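Long-range contacts in MutT/nudix family protein (Deinococcus radiodurans, PDB 2W4E), which probably hydrolyses ADP-ribose with magnesium as cofactor, this N-terminally truncated chain holding its Nudix domain: residues A[7-13]-A[83-89]; A[68-72]-A[130-135]. All coordinates share one frame; numbering follows the deposited sequence.

Contact 1: A[7-13]-A[83-89]; sequences AVFILPV and FYPLLAL
Phe9 and Phe83 meet on one face of two parallel neighbours in the central mixed sheet of the Nudix fold, strands 7-13 and 83-89, whose short segments run 24° apart. Six backbone hydrogen bonds join them, all made by odd-numbered residues of 7-13 and even-numbered ones of 83-89: Ala7 O takes Tyr84 N at 2.9 Å, Phe9 reaches Tyr84 O and Leu86 N, Leu11 reaches Leu86 O and Ala88 N, and Val13 N ends the series on Ala88 O. The Phe9 side chain starts with CB, 4.2 Å from Tyr84 O. Its CG stands anti to the carbonyl carbon (chi1 -84°), which carries the ring back along the strand to Phe83. Phe9 CD2 then lies 4.0 Å from Phe83 CG, Phe9 CE2 sits over one face of the Phe83 ring, 3.3 Å from Phe83 CD2 and nearer the rim than the centre, and Phe9 CZ comes 3.5 Å from Phe83 CE2. The two ring planes are inclined by 35°, an oblique pairing. Pro127 of helix 126-141 also packs on Phe9, and Gln75 of the second subunit on Phe83. The other face of the sheet carries Val8, Ile10, Leu86 and Ala88 toward helix 47-59 and Trp66. There Ile10 CG2 touches Ala88 CB at 3.7 Å.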
loop_
_atom_site.group_PDB
_atom_site.type_symbol
_atom_site.label_atom_id
_atom_site.label_comp_id
_atom_site.label_asym_id
_atom_site.label_seq_id
_atom_site.Cartn_x
_atom_site.Cartn_y
_atom_site.Cartn_z
ATOM N N ALA A 7 -11.534 -8.183 3.861
ATOM C CA ALA A 7 -11.984 -7.848 2.510
ATOM C C ALA A 7 -10.929 -8.389 1.560
ATOM O O ALA A 7 -9.748 -8.541 1.939
ATOM C CB ALA A 7 -12.123 -6.342 2.357
ATOM N N VAL A 8 -11.357 -8.666 0.332
ATOM C CA VAL A 8 -10.472 -9.163 -0.708
ATOM C C VAL A 8 -10.286 -8.085 -1.768
ATOM O O VAL A 8 -11.217 -7.345 -2.050
ATOM C CB VAL A 8 -11.033 -10.488 -1.288
ATOM C CG1 VAL A 8 -12.414 -10.282 -1.917
ATOM C CG2 VAL A 8 -10.059 -11.067 -2.251
ATOM N N PHE A 9 -9.063 -7.938 -2.283
ATOM C CA PHE A 9 -8.783 -6.960 -3.322
ATOM C C PHE A 9 -8.233 -7.772 -4.471
ATOM O O PHE A 9 -7.405 -8.657 -4.275
ATOM C CB PHE A 9 -7.751 -5.927 -2.846
ATOM C CG PHE A 9 -8.354 -4.801 -2.071
ATOM C CD1 PHE A 9 -8.428 -3.523 -2.620
ATOM C CD2 PHE A 9 -8.883 -5.021 -0.795
ATOM C CE1 PHE A 9 -9.043 -2.458 -1.916
ATOM C CE2 PHE A 9 -9.495 -3.971 -0.099
ATOM C CZ PHE A 9 -9.568 -2.691 -0.668
ATOM N N ILE A 10 -8.710 -7.476 -5.664
ATOM C CA ILE A 10 -8.361 -8.229 -6.854
ATOM C C ILE A 10 -7.876 -7.326 -7.952
ATOM O O ILE A 10 -8.637 -6.468 -8.473
ATOM C CB ILE A 10 -9.591 -9.029 -7.424
ATOM C CG1 ILE A 10 -10.175 -9.992 -6.387
ATOM C CG2 ILE A 10 -9.165 -9.824 -8.702
ATOM C CD1 ILE A 10 -11.343 -9.419 -5.659
ATOM N N LEU A 11 -6.643 -7.554 -8.370
ATOM C CA LEU A 11 -6.146 -6.921 -9.578
ATOM C C LEU A 11 -6.421 -7.854 -10.786
ATOM O O LEU A 11 -5.747 -8.860 -10.947
ATOM C CB LEU A 11 -4.637 -6.633 -9.440
ATOM C CG LEU A 11 -3.881 -6.199 -10.719
ATOM C CD1 LEU A 11 -4.573 -4.944 -11.340
ATOM C CD2 LEU A 11 -2.401 -5.921 -10.302
ATOM N N PRO A 12 -7.418 -7.530 -11.632
ATOM C CA PRO A 12 -7.788 -8.443 -12.700
ATOM C C PRO A 12 -7.019 -8.076 -13.978
ATOM O O PRO A 12 -6.988 -6.883 -14.372
ATOM C CB PRO A 12 -9.299 -8.145 -12.889
ATOM C CG PRO A 12 -9.637 -7.077 -11.893
ATOM C CD PRO A 12 -8.323 -6.370 -11.669
ATOM N N VAL A 13 -6.381 -9.064 -14.611
ATOM C CA VAL A 13 -5.587 -8.803 -15.817
ATOM C C VAL A 13 -6.052 -9.755 -16.933
ATOM O O VAL A 13 -6.155 -10.983 -16.718
ATOM C CB VAL A 13 -4.081 -8.947 -15.555
ATOM C CG1 VAL A 13 -3.252 -8.925 -16.871
ATOM C CG2 VAL A 13 -3.554 -7.880 -14.537
ATOM N N PHE A 83 -6.874 -6.734 4.714
ATOM C CA PHE A 83 -7.115 -6.731 3.276
ATOM C C PHE A 83 -6.240 -7.810 2.673
ATOM O O PHE A 83 -5.036 -7.834 2.915
ATOM C CB PHE A 83 -6.740 -5.336 2.708
ATOM C CG PHE A 83 -7.797 -4.290 2.937
ATOM C CD1 PHE A 83 -8.943 -4.591 3.699
ATOM C CD2 PHE A 83 -7.630 -2.990 2.453
ATOM C CE1 PHE A 83 -9.916 -3.651 3.916
ATOM C CE2 PHE A 83 -8.601 -2.020 2.655
ATOM C CZ PHE A 83 -9.735 -2.312 3.380
ATOM N N TYR A 84 -6.856 -8.717 1.911
ATOM C CA TYR A 84 -6.147 -9.768 1.210
ATOM C C TYR A 84 -6.091 -9.517 -0.288
ATOM O O TYR A 84 -7.113 -9.632 -0.978
ATOM C CB TYR A 84 -6.796 -11.144 1.482
ATOM C CG TYR A 84 -6.589 -11.589 2.899
ATOM C CD1 TYR A 84 -5.399 -12.194 3.291
ATOM C CD2 TYR A 84 -7.587 -11.389 3.858
ATOM C CE1 TYR A 84 -5.197 -12.596 4.608
ATOM C CE2 TYR A 84 -7.393 -11.797 5.190
ATOM C CZ TYR A 84 -6.201 -12.381 5.541
ATOM O OH TYR A 84 -6.021 -12.753 6.842
ATOM N N PRO A 85 -4.905 -9.173 -0.809
ATOM C CA PRO A 85 -4.842 -8.904 -2.251
ATOM C C PRO A 85 -4.602 -10.164 -3.089
ATOM O O PRO A 85 -3.887 -11.078 -2.632
ATOM C CB PRO A 85 -3.688 -7.902 -2.384
ATOM C CG PRO A 85 -2.775 -8.197 -1.219
ATOM C CD PRO A 85 -3.673 -8.796 -0.106
ATOM N N LEU A 86 -5.258 -10.254 -4.257
ATOM C CA LEU A 86 -4.952 -11.304 -5.232
ATOM C C LEU A 86 -4.755 -10.736 -6.642
ATOM O O LEU A 86 -5.474 -9.792 -7.072
ATOM C CB LEU A 86 -6.004 -12.443 -5.248
ATOM C CG LEU A 86 -6.100 -13.293 -3.945
ATOM C CD1 LEU A 86 -7.216 -12.780 -3.113
ATOM C CD2 LEU A 86 -6.297 -14.810 -4.216
ATOM N N LEU A 87 -3.820 -11.341 -7.358
ATOM C CA LEU A 87 -3.702 -11.121 -8.798
ATOM C C LEU A 87 -4.534 -12.168 -9.589
ATOM O O LEU A 87 -4.294 -13.388 -9.482
ATOM C CB LEU A 87 -2.248 -11.217 -9.184
ATOM C CG LEU A 87 -1.934 -11.192 -10.681
ATOM C CD1 LEU A 87 -2.381 -9.818 -11.318
ATOM C CD2 LEU A 87 -0.438 -11.408 -10.868
ATOM N N ALA A 88 -5.492 -11.698 -10.374
ATOM C CA ALA A 88 -6.286 -12.592 -11.248
ATOM C C ALA A 88 -5.809 -12.466 -12.721
ATOM O O ALA A 88 -5.726 -11.358 -13.281
ATOM C CB ALA A 88 -7.793 -12.280 -11.104
ATOM N N LEU A 89 -5.488 -13.601 -13.345
ATOM C CA LEU A 89 -4.952 -13.589 -14.719
ATOM C C LEU A 89 -5.933 -14.233 -15.677
ATOM O O LEU A 89 -6.893 -14.923 -15.245
ATOM C CB LEU A 89 -3.586 -14.310 -14.766
ATOM C CG LEU A 89 -2.674 -13.570 -13.762
ATOM C CD1 LEU A 89 -1.641 -14.446 -13.130
ATOM C CD2 LEU A 89 -2.035 -12.274 -14.358
#

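Contact 2: A[68-72]-A[130-135]; sequences PLPGF and LTLWQA
Phe72 and Leu130 meet head on where the loop after strand 65-68 packs against helix 126-141 of the Nudix fold, a helix lying over the central sheet. Leu130 CD2 stands above the middle of the Phe72 ring in a CH-pi contact, 3.5 Å from the centroid and 10° off the ring normal. The Phe72 ring owes its place under that methyl to a chi1 of 60°, with CG between the backbone N and the carbonyl carbon. Thr131 OG1 lies near the plane of the same ring, at its edge, but its hydrogen bond goes to Pro127 O within the helix. Gln134 and Pro70 lie alongside, pointing contrary ways, the extended glutamine chain bringing NE2 to Pro70 O at 3.2 Å. This bond uses a lone pair in the carbonyl plane, yet is bent, with an N-H...O angle of 138°. With Gln134 cut back to an alanine, Pro70 O is likely to lose this donor and a gap to open beside Leu69 CB and the proline ring. Gly121 of the second subunit packs on Pro70, and Trp133 of that subunit on Leu130. Leu69 spreads its two methyls over the helix: CD2 lies 3.8 Å from the backbone Gln134 O, and CD1 4.0 Å from Ala135 CB.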
loop_
_atom_site.group_PDB
_atom_site.type_symbol
_atom_site.label_atom_id
_atom_site.label_comp_id
_atom_site.label_asym_id
_atom_site.label_seq_id
_atom_site.Cartn_x
_atom_site.Cartn_y
_atom_site.Cartn_z
ATOM N N PRO A 68 -2.257 -15.477 -5.003
ATOM C CA PRO A 68 -2.446 -14.711 -3.771
ATOM C C PRO A 68 -1.237 -13.855 -3.479
ATOM O O PRO A 68 -0.123 -14.244 -3.765
ATOM C CB PRO A 68 -2.607 -15.801 -2.661
ATOM C CG PRO A 68 -2.843 -17.092 -3.376
ATOM C CD PRO A 68 -2.132 -16.926 -4.740
ATOM N N LEU A 69 -1.455 -12.680 -2.910
ATOM C CA LEU A 69 -0.329 -11.754 -2.598
ATOM C C LEU A 69 -0.372 -11.450 -1.109
ATOM O O LEU A 69 -1.361 -11.775 -0.467
ATOM C CB LEU A 69 -0.503 -10.468 -3.385
ATOM C CG LEU A 69 -0.358 -10.635 -4.897
ATOM C CD1 LEU A 69 -0.888 -9.346 -5.542
ATOM C CD2 LEU A 69 1.069 -10.958 -5.311
ATOM N N PRO A 70 0.680 -10.818 -0.541
ATOM C CA PRO A 70 0.674 -10.664 0.943
ATOM C C PRO A 70 -0.487 -9.822 1.526
ATOM O O PRO A 70 -0.629 -8.656 1.170
ATOM C CB PRO A 70 2.018 -9.979 1.241
ATOM C CG PRO A 70 2.922 -10.474 0.067
ATOM C CD PRO A 70 2.008 -10.567 -1.142
ATOM N N GLY A 71 -1.247 -10.389 2.459
ATOM C CA GLY A 71 -2.254 -9.638 3.228
ATOM C C GLY A 71 -1.693 -8.433 4.001
ATOM O O GLY A 71 -0.497 -8.406 4.321
ATOM N N PHE A 72 -2.516 -7.420 4.259
ATOM C CA PHE A 72 -2.052 -6.214 5.008
ATOM C C PHE A 72 -3.188 -5.566 5.778
ATOM O O PHE A 72 -4.339 -5.729 5.401
ATOM C CB PHE A 72 -1.375 -5.146 4.096
ATOM C CG PHE A 72 -2.278 -4.591 2.987
ATOM C CD1 PHE A 72 -2.926 -3.358 3.152
ATOM C CD2 PHE A 72 -2.418 -5.262 1.760
ATOM C CE1 PHE A 72 -3.766 -2.815 2.154
ATOM C CE2 PHE A 72 -3.290 -4.704 0.715
ATOM C CZ PHE A 72 -3.913 -3.479 0.923
ATOM N N LEU A 130 -0.978 -0.435 -3.321
ATOM C CA LEU A 130 -0.085 -1.414 -2.685
ATOM C C LEU A 130 -0.224 -2.745 -3.445
ATOM O O LEU A 130 0.741 -3.443 -3.647
ATOM C CB LEU A 130 -0.432 -1.614 -1.195
ATOM C CG LEU A 130 0.353 -2.681 -0.419
ATOM C CD1 LEU A 130 1.922 -2.586 -0.631
ATOM C CD2 LEU A 130 0.018 -2.592 1.050
ATOM N N THR A 131 -1.440 -3.085 -3.868
ATOM C CA THR A 131 -1.646 -4.365 -4.583
ATOM C C THR A 131 -0.871 -4.353 -5.903
ATOM O O THR A 131 -0.264 -5.365 -6.297
ATOM C CB THR A 131 -3.144 -4.609 -4.799
ATOM O OG1 THR A 131 -3.773 -4.653 -3.522
ATOM C CG2 THR A 131 -3.429 -5.965 -5.550
ATOM N N LEU A 132 -0.910 -3.203 -6.583
ATOM C CA LEU A 132 -0.201 -3.050 -7.885
ATOM C C LEU A 132 1.296 -3.221 -7.694
ATOM O O LEU A 132 1.951 -3.909 -8.469
ATOM C CB LEU A 132 -0.509 -1.704 -8.558
ATOM C CG LEU A 132 -1.903 -1.653 -9.210
ATOM C CD1 LEU A 132 -2.308 -0.151 -9.323
ATOM C CD2 LEU A 132 -1.849 -2.330 -10.600
ATOM N N TRP A 133 1.839 -2.602 -6.654
ATOM C CA TRP A 133 3.239 -2.801 -6.377
ATOM C C TRP A 133 3.517 -4.276 -6.094
ATOM O O TRP A 133 4.462 -4.827 -6.627
ATOM C CB TRP A 133 3.715 -1.938 -5.203
ATOM C CG TRP A 133 3.943 -0.537 -5.574
ATOM C CD1 TRP A 133 3.192 0.544 -5.203
ATOM C CD2 TRP A 133 4.993 -0.031 -6.405
ATOM N NE1 TRP A 133 3.718 1.699 -5.747
ATOM C CE2 TRP A 133 4.818 1.377 -6.496
ATOM C CE3 TRP A 133 6.070 -0.618 -7.065
ATOM C CZ2 TRP A 133 5.679 2.195 -7.230
ATOM C CZ3 TRP A 133 6.948 0.198 -7.788
ATOM C CH2 TRP A 133 6.748 1.597 -7.848
ATOM N N GLN A 134 2.720 -4.909 -5.236
ATOM C CA GLN A 134 3.015 -6.314 -4.878
ATOM C C GLN A 134 2.879 -7.263 -6.077
ATOM O O GLN A 134 3.565 -8.271 -6.125
ATOM C CB GLN A 134 2.065 -6.800 -3.762
ATOM C CG GLN A 134 2.253 -6.166 -2.360
ATOM C CD GLN A 134 1.085 -6.596 -1.447
ATOM O OE1 GLN A 134 0.046 -7.048 -1.946
ATOM N NE2 GLN A 134 1.232 -6.443 -0.163
ATOM N N ALA A 135 2.004 -6.951 -7.042
ATOM C CA ALA A 135 1.816 -7.818 -8.219
ATOM C C ALA A 135 2.891 -7.631 -9.315
ATOM O O ALA A 135 2.971 -8.412 -10.260
ATOM C CB ALA A 135 0.426 -7.551 -8.834
#

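Contacts 1 and 2 lie about 8 Å apart between centres and alternate along the chain, in the order 7-13, 68-72, 83-89, 130-135. Contact 1 joins two strands of the central mixed sheet, while contact 2 lays helix 126-141 and a connecting loop over the face bearing Phe9, Leu11 and Pro85. They meet directly: Pro85 O probably accepts a hydrogen bond from Leu69 N, as does Phe72 O from Phe83 N, and the Pro85 ring packs against Gln134 and Pro70. Pro85 thus links sheet, loop and helix within one Nudix domain. Helix 47-59 covers the opposite face of the sheet, giving an alpha-beta-alpha sandwich, and the second subunit reaches five residues of contact 2 but one of contact 1.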